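PDB 3PNU: dihydroorotase from Campylobacter jejuni subsp. jejuni, which probably catalyses the reversible, zinc-dependent cyclisation of N-carbamoyl-L-aspartate to (S)-dihydroorotate, the third step of de novo UMP synthesis. Local coordinates for residues A[171-176]-A[185-190]. Sequence-based numbering, arbitrary orientation.
Sequences KIYEKL and IVMEHI. With ZN (zinc ion), chain C.
With chi1 of -81° Tyr-173 sets its ring carbon CG anti to the carbonyl carbon, and Met-187, at -58°, does the same with its own CG; these torsions, with the Met-187 chain extended at chi2, lay CG and SD of the methionine over one face of the ring. Met-187 CG sits 3.4 Å from the centroid of the Tyr-173 ring, almost on its normal, as a CH-pi contact. One atom further, Met-187 SD stands 3.9 Å from the Tyr-173 ring centroid, a Met-aromatic contact over that face. Toward the start of the strand, Ile-185 touches Tyr-173 CD1 obliquely with CG2, while Ile-185 CD1 reaches Leu-176 CB at 3.8 Å. Phe-169 meets the tyrosine ring edge-to-face. The 171-176 turns of helix 170-179 run nearly antiparallel to strand 185-187, at 166°, within a beta-alpha-beta crossover from strand 152-154 in the TIM barrel. At the far end of the ring, a water in its plane bonds Tyr-173 OH at 2.7 Å and donates to Glu-188 O at 2.8 Å. Just beyond, His-189 NE2 binds zinc, with His-155 on the same metal. Apolar packing therefore joins helix to strand, and the hydroxyl of this buried tyrosine is linked through one water to the backbone carbonyl immediately before a zinc ligand.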
loop_
_atom_site.group_PDB
_atom_site.type_symbol
_atom_site.label_atom_id
_atom_site.label_comp_id
_atom_site.label_asym_id
_atom_site.label_seq_id
_atom_site.Cartn_x
_atom_site.Cartn_y
_atom_site.Cartn_z
ATOM N N LYS A 171 -18.922 11.045 8.522
ATOM C CA LYS A 171 -19.607 12.206 9.118
ATOM C C LYS A 171 -20.219 13.047 8.026
ATOM O O LYS A 171 -21.250 13.651 8.249
ATOM C CB LYS A 171 -18.652 13.065 9.984
ATOM C CG LYS A 171 -17.567 13.798 9.173
ATOM C CD LYS A 171 -16.305 14.075 10.024
ATOM C CE LYS A 171 -15.109 14.357 9.139
ATOM N NZ LYS A 171 -13.862 13.909 9.770
ATOM N N ILE A 172 -19.591 13.087 6.852
ATOM C CA ILE A 172 -20.150 13.833 5.734
ATOM C C ILE A 172 -21.444 13.169 5.209
ATOM O O ILE A 172 -22.479 13.820 5.102
ATOM C CB ILE A 172 -19.136 14.001 4.616
ATOM C CG1 ILE A 172 -17.969 14.851 5.130
ATOM C CG2 ILE A 172 -19.786 14.659 3.398
ATOM C CD1 ILE A 172 -16.835 14.953 4.186
ATOM N N TYR A 173 -21.397 11.884 4.880
ATOM C CA TYR A 173 -22.604 11.189 4.462
ATOM C C TYR A 173 -23.726 11.355 5.485
ATOM O O TYR A 173 -24.894 11.397 5.136
ATOM C CB TYR A 173 -22.383 9.679 4.359
ATOM C CG TYR A 173 -21.738 9.205 3.125
ATOM C CD1 TYR A 173 -22.227 9.595 1.864
ATOM C CD2 TYR A 173 -20.689 8.291 3.169
ATOM C CE1 TYR A 173 -21.654 9.137 0.712
ATOM C CE2 TYR A 173 -20.119 7.803 1.986
ATOM C CZ TYR A 173 -20.598 8.233 0.774
ATOM O OH TYR A 173 -20.038 7.766 -0.391
ATOM N N GLU A 174 -23.356 11.396 6.752
ATOM C CA GLU A 174 -24.327 11.498 7.808
ATOM C C GLU A 174 -25.009 12.871 7.785
ATOM O O GLU A 174 -26.233 12.950 7.892
ATOM C CB GLU A 174 -23.667 11.203 9.161
ATOM C CG GLU A 174 -24.660 10.973 10.282
ATOM C CD GLU A 174 -24.054 10.319 11.517
ATOM O OE1 GLU A 174 -22.808 10.316 11.652
ATOM O OE2 GLU A 174 -24.841 9.804 12.349
ATOM N N LYS A 175 -24.245 13.946 7.602
ATOM C CA LYS A 175 -24.859 15.260 7.601
ATOM C C LYS A 175 -25.707 15.468 6.340
ATOM O O LYS A 175 -26.780 16.072 6.399
ATOM C CB LYS A 175 -23.854 16.392 7.809
ATOM C CG LYS A 175 -23.087 16.847 6.602
ATOM C CD LYS A 175 -22.322 18.147 6.929
ATOM C CE LYS A 175 -21.608 18.671 5.698
ATOM N NZ LYS A 175 -20.826 19.906 5.957
ATOM N N LEU A 176 -25.244 14.966 5.204
ATOM C CA LEU A 176 -26.022 15.071 3.999
ATOM C C LEU A 176 -27.334 14.317 4.157
ATOM O O LEU A 176 -28.359 14.748 3.657
ATOM C CB LEU A 176 -25.262 14.523 2.810
ATOM C CG LEU A 176 -24.031 15.315 2.404
ATOM C CD1 LEU A 176 -23.368 14.678 1.209
ATOM C CD2 LEU A 176 -24.405 16.757 2.092
ATOM N N ILE A 185 -29.005 8.792 -1.395
ATOM C CA ILE A 185 -27.579 8.982 -1.372
ATOM C C ILE A 185 -26.935 7.611 -1.429
ATOM O O ILE A 185 -27.082 6.806 -0.502
ATOM C CB ILE A 185 -27.136 9.726 -0.098
ATOM C CG1 ILE A 185 -27.865 11.073 0.021
ATOM C CG2 ILE A 185 -25.647 9.928 -0.100
ATOM C CD1 ILE A 185 -27.582 11.860 1.313
ATOM N N VAL A 186 -26.232 7.341 -2.521
ATOM C CA VAL A 186 -25.582 6.046 -2.687
ATOM C C VAL A 186 -24.093 6.158 -2.395
ATOM O O VAL A 186 -23.362 6.868 -3.081
ATOM C CB VAL A 186 -25.803 5.460 -4.101
ATOM C CG1 VAL A 186 -25.230 4.036 -4.194
ATOM C CG2 VAL A 186 -27.282 5.451 -4.419
ATOM N N MET A 187 -23.674 5.473 -1.332
ATOM C CA MET A 187 -22.281 5.411 -0.937
ATOM C C MET A 187 -21.618 4.402 -1.885
ATOM O O MET A 187 -21.742 3.193 -1.694
ATOM C CB MET A 187 -22.177 4.931 0.520
ATOM C CG MET A 187 -22.936 5.814 1.524
ATOM S SD MET A 187 -22.695 5.381 3.260
ATOM C CE MET A 187 -23.327 3.713 3.291
ATOM N N GLU A 188 -20.945 4.888 -2.924
ATOM C CA GLU A 188 -20.300 3.988 -3.893
ATOM C C GLU A 188 -19.146 3.212 -3.334
ATOM O O GLU A 188 -18.496 3.640 -2.374
ATOM C CB GLU A 188 -19.823 4.762 -5.116
ATOM C CG GLU A 188 -20.965 5.358 -5.923
ATOM C CD GLU A 188 -21.888 4.290 -6.526
ATOM O OE1 GLU A 188 -21.461 3.110 -6.729
ATOM O OE2 GLU A 188 -23.044 4.652 -6.806
ATOM N N HIS A 189 -18.878 2.065 -3.968
ATOM C CA HIS A 189 -17.813 1.136 -3.563
ATOM C C HIS A 189 -17.389 1.238 -2.098
ATOM O O HIS A 189 -16.283 1.666 -1.786
ATOM C CB HIS A 189 -16.597 1.266 -4.460
ATOM C CG HIS A 189 -16.183 2.674 -4.736
ATOM N ND1 HIS A 189 -15.896 3.576 -3.739
ATOM C CD2 HIS A 189 -15.961 3.321 -5.906
ATOM C CE1 HIS A 189 -15.555 4.734 -4.283
ATOM N NE2 HIS A 189 -15.569 4.598 -5.596
ATOM N N ILE A 190 -18.264 0.847 -1.190
ATOM C CA ILE A 190 -17.892 0.911 0.216
ATOM C C ILE A 190 -16.881 -0.175 0.497
ATOM O O ILE A 190 -16.915 -1.261 -0.112
ATOM C CB ILE A 190 -19.067 0.836 1.159
ATOM C CG1 ILE A 190 -19.820 -0.502 1.044
ATOM C CG2 ILE A 190 -20.016 2.023 0.897
ATOM C CD1 ILE A 190 -20.851 -0.715 2.222
HETATM ZN ZN ZN C . -14.998 5.931 -7.036
HETATM O O HOH W 1 -18.248 5.813 -0.584
HETATM O O HOH W 2 -14.023 4.458 -8.020
#